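Local coordinates for methyltransferase domain-containing protein (Pyrococcus horikoshii, PDB 1VE3) that binds S-adenosylmethionine and is probably a methyltransferase that uses it as methyl donor, although its substrate is unknown, at residues E29-K34 / A211-G216; K34-R39 / K137-F142. All coordinates share one frame; numbering follows the deposited sequence.

Interaction 1: E29-K34 / A211-G216; sequences EPLLMK and AEEKVG
The apolar side of the contact is L31 of the helix turn against V215 near the end of strand 207-215. One branch tip of each side chain does the touching, CD1 of L31 lying 3.8 Å from CG2 of V215. The leucine reaches across because its CG stands beside the backbone N (chi1 -54°), and the isobutyl group also rests on L221 of the neighbouring strand. V215 is backed by Y141 in turn. Toward the solvent side the contact thins to a single ionic bridge. K34, fully extended with CG anti to its backbone N (chi1 179°), reaches out toward the end of E213 and sets NZ 3.1 Å from OE2 of that residue. The ammonium comes in on the syn side of OE2 and 25° out of the carboxylate plane. The bend at chi2 of E213 swings the carboxylate toward the K34 ammonium, and the same OE2 probably also has Y35 OH as a hydrogen-bond partner. The two axes run nearly antiparallel, 10.7 Å apart at closest approach, a separation spanned by side chains alone. With the ammonium and, probably, the Y35 hydroxyl gathered at one oxygen, OE2 probably carries much of the carboxylate's negative charge, and E213 is expected to remain ionised.

Interaction 2: K34-R39 / K137-F142; sequences KYMKKR and KFIMYF
The ring of Y35 carries the aliphatic part of K34 on one face, with CG 4.0 Å above the plane and over its centre. The ring leads away from strand 136-143, and its hydroxyl, beyond the ring's far edge, probably bonds to E213. What Y35 offers to the strand is its base: CB lies 4.3 Å from CD1 of I139, and its carbonyl oxygen receives the hydrogen bond of this contact. The donor is K137, whose NZ comes within 2.7 Å of Y35 O at a C=O...N angle of 133°, tilted 32° from the carbonyl plane. A bend at chi3 (87°) turns the end of the lysine toward this oxygen, and a salt bridge to E210 gives the ammonium a second, charged partner. Deeper in, the selenomethionine M36 lays its CG 3.7 Å from CD1 of I139, the two chains meeting at a slant, while Y106 of the adjoining strand also touches M36. One isoleucine tip therefore serves two consecutive residues of the loop. Segment 34-39 joins helix 19-34 to strand 41-45, first in chain order in the central sheet, whose strand order 3-2-1-4-5-7-6 with antiparallel 219-226 is the signature of the Rossmann-like class I methyltransferase fold.

Interactions 1 and 2 illustrate how the end of a helix and the loop after it can be packed on two strands of one sheet, with a third strand between them. Their centres are 8 Å apart, and K34 lies in both segments, though it makes contact only in interaction 1. On the sheet, strands 207-215 and 136-143 are separated by 219-226. Along the chain, interaction 2 is nested within the loop closed by interaction 1. The two also touch directly, as L32 CD2 packs 3.8 Å from I139 CG2. Since R24, a residue that binds S-adenosylmethionine, lies on the same helix, this joint packing connects a cofactor-binding helix with strands 136-143 and 207-215.

Interaction 1: E29-K34 / A211-G216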
loop_
_atom_site.group_PDB
_atom_site.type_symbol
_atom_site.label_atom_id
_atom_site.label_comp_id
_atom_site.label_asym_id
_atom_site.label_seq_id
_atom_site.Cartn_x
_atom_site.Cartn_y
_atom_site.Cartn_z
ATOM N N GLU A 29 -3.487 -9.016 6.270
ATOM C CA GLU A 29 -2.745 -9.286 7.501
ATOM C C GLU A 29 -3.593 -9.679 8.717
ATOM O O GLU A 29 -3.393 -10.744 9.301
ATOM C CB GLU A 29 -1.883 -8.076 7.867
ATOM C CG GLU A 29 -0.959 -8.326 9.041
ATOM C CD GLU A 29 -0.226 -7.077 9.478
ATOM O OE1 GLU A 29 0.315 -6.366 8.601
ATOM O OE2 GLU A 29 -0.186 -6.809 10.700
ATOM N N PRO A 30 -4.550 -8.826 9.116
ATOM C CA PRO A 30 -5.398 -9.134 10.271
ATOM C C PRO A 30 -6.245 -10.397 10.096
ATOM O O PRO A 30 -6.491 -11.133 11.051
ATOM C CB PRO A 30 -6.248 -7.876 10.412
ATOM C CG PRO A 30 -6.383 -7.412 8.996
ATOM C CD PRO A 30 -4.974 -7.568 8.479
ATOM N N LEU A 31 -6.686 -10.647 8.869
ATOM C CA LEU A 31 -7.497 -11.821 8.587
ATOM C C LEU A 31 -6.652 -13.092 8.639
ATOM O O LEU A 31 -7.118 -14.140 9.086
ATOM C CB LEU A 31 -8.149 -11.676 7.211
ATOM C CG LEU A 31 -8.948 -10.386 7.004
ATOM C CD1 LEU A 31 -9.593 -10.401 5.634
ATOM C CD2 LEU A 31 -10.013 -10.258 8.090
ATOM N N LEU A 32 -5.405 -12.995 8.188
ATOM C CA LEU A 32 -4.506 -14.140 8.184
ATOM C C LEU A 32 -4.113 -14.554 9.596
ATOM O O LEU A 32 -3.895 -15.734 9.872
ATOM C CB LEU A 32 -3.250 -13.830 7.365
ATOM C CG LEU A 32 -3.445 -13.703 5.849
ATOM C CD1 LEU A 32 -2.112 -13.397 5.178
ATOM C CD2 LEU A 32 -4.030 -14.992 5.294
HETATM N N MSE A 33 -4.030 -13.582 10.497
HETATM C CA MSE A 33 -3.666 -13.886 11.871
HETATM C C MSE A 33 -4.849 -14.438 12.649
HETATM O O MSE A 33 -4.678 -15.124 13.653
HETATM C CB MSE A 33 -3.104 -12.639 12.552
HETATM C CG MSE A 33 -1.787 -12.193 11.940
HETATM SE SE MSE A 33 -0.613 -13.711 11.593
HETATM C CE MSE A 33 -0.866 -13.875 9.689
ATOM N N LYS A 34 -6.051 -14.147 12.169
ATOM C CA LYS A 34 -7.260 -14.619 12.820
ATOM C C LYS A 34 -7.394 -16.128 12.657
ATOM O O LYS A 34 -8.111 -16.779 13.418
ATOM C CB LYS A 34 -8.482 -13.920 12.221
ATOM C CG LYS A 34 -9.819 -14.352 12.804
ATOM C CD LYS A 34 -10.942 -13.491 12.245
ATOM C CE LYS A 34 -12.294 -13.915 12.781
ATOM N NZ LYS A 34 -13.385 -13.007 12.317
ATOM N N ALA A 211 -13.670 -21.592 7.596
ATOM C CA ALA A 211 -14.241 -20.254 7.714
ATOM C C ALA A 211 -14.207 -19.509 6.380
ATOM O O ALA A 211 -13.597 -19.971 5.417
ATOM C CB ALA A 211 -13.477 -19.461 8.764
ATOM N N GLU A 212 -14.859 -18.350 6.338
ATOM C CA GLU A 212 -14.896 -17.542 5.127
ATOM C C GLU A 212 -15.156 -16.080 5.466
ATOM O O GLU A 212 -16.092 -15.762 6.197
ATOM C CB GLU A 212 -15.980 -18.062 4.190
ATOM C CG GLU A 212 -15.900 -17.491 2.792
ATOM C CD GLU A 212 -16.572 -18.387 1.773
ATOM O OE1 GLU A 212 -17.820 -18.474 1.771
ATOM O OE2 GLU A 212 -15.841 -19.018 0.978
ATOM N N GLU A 213 -14.316 -15.196 4.937
ATOM C CA GLU A 213 -14.445 -13.766 5.183
ATOM C C GLU A 213 -14.674 -13.033 3.867
ATOM O O GLU A 213 -13.938 -13.243 2.899
ATOM C CB GLU A 213 -13.166 -13.216 5.817
ATOM C CG GLU A 213 -12.709 -13.879 7.112
ATOM C CD GLU A 213 -13.411 -13.340 8.354
ATOM O OE1 GLU A 213 -13.933 -12.204 8.311
ATOM O OE2 GLU A 213 -13.418 -14.051 9.380
ATOM N N LYS A 214 -15.685 -12.170 3.827
ATOM C CA LYS A 214 -15.952 -11.401 2.620
ATOM C C LYS A 214 -15.093 -10.141 2.672
ATOM O O LYS A 214 -15.108 -9.413 3.659
ATOM C CB LYS A 214 -17.430 -11.030 2.528
ATOM C CG LYS A 214 -17.821 -10.457 1.172
ATOM C CD LYS A 214 -19.324 -10.542 0.942
ATOM C CE LYS A 214 -19.673 -10.235 -0.507
ATOM N NZ LYS A 214 -21.129 -10.397 -0.775
ATOM N N VAL A 215 -14.337 -9.898 1.608
ATOM C CA VAL A 215 -13.450 -8.741 1.531
ATOM C C VAL A 215 -13.859 -7.840 0.374
ATOM O O VAL A 215 -13.962 -8.284 -0.768
ATOM C CB VAL A 215 -11.981 -9.186 1.326
ATOM C CG1 VAL A 215 -11.058 -7.970 1.311
ATOM C CG2 VAL A 215 -11.575 -10.159 2.428
ATOM N N GLY A 216 -14.096 -6.571 0.676
ATOM C CA GLY A 216 -14.496 -5.646 -0.363
ATOM C C GLY A 216 -15.866 -6.001 -0.902
ATOM O O GLY A 216 -16.679 -6.607 -0.201
#

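Interaction 2: K34-R39 / K137-F142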
loop_
_atom_site.group_PDB
_atom_site.type_symbol
_atom_site.label_atom_id
_atom_site.label_comp_id
_atom_site.label_asym_id
_atom_site.label_seq_id
_atom_site.Cartn_x
_atom_site.Cartn_y
_atom_site.Cartn_z
ATOM N N LYS A 34 -6.051 -14.147 12.169
ATOM C CA LYS A 34 -7.260 -14.619 12.820
ATOM C C LYS A 34 -7.394 -16.128 12.657
ATOM O O LYS A 34 -8.111 -16.779 13.418
ATOM C CB LYS A 34 -8.482 -13.920 12.221
ATOM C CG LYS A 34 -9.819 -14.352 12.804
ATOM C CD LYS A 34 -10.942 -13.491 12.245
ATOM C CE LYS A 34 -12.294 -13.915 12.781
ATOM N NZ LYS A 34 -13.385 -13.007 12.317
ATOM N N TYR A 35 -6.694 -16.684 11.674
ATOM C CA TYR A 35 -6.767 -18.117 11.416
ATOM C C TYR A 35 -5.409 -18.807 11.417
ATOM O O TYR A 35 -5.301 -19.984 11.084
ATOM C CB TYR A 35 -7.479 -18.358 10.084
ATOM C CG TYR A 35 -8.898 -17.834 10.062
ATOM C CD1 TYR A 35 -9.869 -18.371 10.901
ATOM C CD2 TYR A 35 -9.267 -16.801 9.205
ATOM C CE1 TYR A 35 -11.176 -17.893 10.888
ATOM C CE2 TYR A 35 -10.571 -16.316 9.184
ATOM C CZ TYR A 35 -11.519 -16.868 10.029
ATOM O OH TYR A 35 -12.812 -16.396 10.006
HETATM N N MSE A 36 -4.372 -18.071 11.795
HETATM C CA MSE A 36 -3.027 -18.631 11.838
HETATM C C MSE A 36 -2.399 -18.367 13.197
HETATM O O MSE A 36 -1.247 -17.940 13.296
HETATM C CB MSE A 36 -2.162 -18.023 10.731
HETATM C CG MSE A 36 -2.619 -18.382 9.322
HETATM SE SE MSE A 36 -1.551 -17.564 7.919
HETATM C CE MSE A 36 -0.015 -18.721 7.971
ATOM N N LYS A 37 -3.171 -18.620 14.248
ATOM C CA LYS A 37 -2.697 -18.407 15.607
ATOM C C LYS A 37 -1.519 -19.320 15.924
ATOM O O LYS A 37 -0.514 -18.871 16.474
ATOM C CB LYS A 37 -3.840 -18.632 16.598
ATOM C CG LYS A 37 -4.955 -17.595 16.482
ATOM C CD LYS A 37 -6.065 -17.853 17.491
ATOM C CE LYS A 37 -7.084 -16.721 17.511
ATOM N NZ LYS A 37 -7.749 -16.510 16.192
ATOM N N LYS A 38 -1.629 -20.597 15.568
ATOM C CA LYS A 38 -0.540 -21.536 15.819
ATOM C C LYS A 38 0.518 -21.445 14.725
ATOM O O LYS A 38 0.224 -21.645 13.546
ATOM C CB LYS A 38 -1.067 -22.971 15.892
ATOM C CG LYS A 38 0.012 -23.997 16.215
ATOM C CD LYS A 38 -0.569 -25.382 16.448
ATOM C CE LYS A 38 0.480 -26.322 17.036
ATOM N NZ LYS A 38 -0.053 -27.682 17.348
ATOM N N ARG A 39 1.752 -21.146 15.116
ATOM C CA ARG A 39 2.839 -21.034 14.154
ATOM C C ARG A 39 3.146 -22.409 13.593
ATOM O O ARG A 39 2.802 -23.422 14.203
ATOM C CB ARG A 39 4.098 -20.458 14.815
ATOM C CG ARG A 39 3.852 -19.192 15.628
ATOM C CD ARG A 39 3.121 -18.137 14.823
ATOM N NE ARG A 39 2.734 -16.994 15.644
ATOM C CZ ARG A 39 1.928 -16.018 15.238
ATOM N NH1 ARG A 39 1.417 -16.040 14.016
ATOM N NH2 ARG A 39 1.623 -15.023 16.057
ATOM N N LYS A 137 -3.926 -26.185 7.298
ATOM C CA LYS A 137 -4.953 -25.312 6.749
ATOM C C LYS A 137 -4.576 -24.686 5.408
ATOM O O LYS A 137 -3.461 -24.216 5.223
ATOM C CB LYS A 137 -5.295 -24.219 7.768
ATOM C CG LYS A 137 -5.968 -24.787 9.009
ATOM C CD LYS A 137 -5.765 -23.944 10.248
ATOM C CE LYS A 137 -6.815 -22.864 10.385
ATOM N NZ LYS A 137 -6.720 -22.206 11.719
ATOM N N PHE A 138 -5.521 -24.720 4.473
ATOM C CA PHE A 138 -5.347 -24.134 3.148
ATOM C C PHE A 138 -6.077 -22.799 3.210
ATOM O O PHE A 138 -7.278 -22.768 3.442
ATOM C CB PHE A 138 -6.008 -25.013 2.080
ATOM C CG PHE A 138 -5.947 -24.440 0.679
ATOM C CD1 PHE A 138 -7.002 -24.635 -0.207
ATOM C CD2 PHE A 138 -4.830 -23.732 0.240
ATOM C CE1 PHE A 138 -6.947 -24.131 -1.514
ATOM C CE2 PHE A 138 -4.764 -23.229 -1.059
ATOM C CZ PHE A 138 -5.825 -23.428 -1.938
ATOM N N ILE A 139 -5.359 -21.700 3.011
ATOM C CA ILE A 139 -5.980 -20.382 3.062
ATOM C C ILE A 139 -5.805 -19.626 1.750
ATOM O O ILE A 139 -4.683 -19.260 1.388
ATOM C CB ILE A 139 -5.373 -19.539 4.207
ATOM C CG1 ILE A 139 -5.675 -20.204 5.550
ATOM C CG2 ILE A 139 -5.927 -18.117 4.165
ATOM C CD1 ILE A 139 -5.012 -19.528 6.733
HETATM N N MSE A 140 -6.902 -19.389 1.034
HETATM C CA MSE A 140 -6.794 -18.662 -0.222
HETATM C C MSE A 140 -7.671 -17.412 -0.298
HETATM O O MSE A 140 -8.718 -17.308 0.343
HETATM C CB MSE A 140 -7.047 -19.595 -1.432
HETATM C CG MSE A 140 -8.485 -19.826 -1.886
HETATM SE SE MSE A 140 -8.567 -20.678 -3.690
HETATM C CE MSE A 140 -8.813 -19.097 -4.744
ATOM N N TYR A 141 -7.193 -16.442 -1.063
ATOM C CA TYR A 141 -7.903 -15.193 -1.255
ATOM C C TYR A 141 -8.049 -15.028 -2.751
ATOM O O TYR A 141 -7.072 -15.145 -3.495
ATOM C CB TYR A 141 -7.106 -14.021 -0.679
ATOM C CG TYR A 141 -7.685 -12.675 -1.053
ATOM C CD1 TYR A 141 -8.816 -12.170 -0.408
ATOM C CD2 TYR A 141 -7.112 -11.915 -2.067
ATOM C CE1 TYR A 141 -9.357 -10.936 -0.774
ATOM C CE2 TYR A 141 -7.644 -10.686 -2.438
ATOM C CZ TYR A 141 -8.761 -10.201 -1.792
ATOM O OH TYR A 141 -9.287 -8.988 -2.184
ATOM N N PHE A 142 -9.270 -14.781 -3.199
ATOM C CA PHE A 142 -9.507 -14.616 -4.622
ATOM C C PHE A 142 -10.629 -13.635 -4.855
ATOM O O PHE A 142 -11.384 -13.292 -3.940
ATOM C CB PHE A 142 -9.854 -15.960 -5.288
ATOM C CG PHE A 142 -11.169 -16.547 -4.840
ATOM C CD1 PHE A 142 -11.287 -17.170 -3.597
ATOM C CD2 PHE A 142 -12.296 -16.451 -5.648
ATOM C CE1 PHE A 142 -12.511 -17.689 -3.166
ATOM C CE2 PHE A 142 -13.521 -16.963 -5.226
ATOM C CZ PHE A 142 -13.630 -17.582 -3.982
#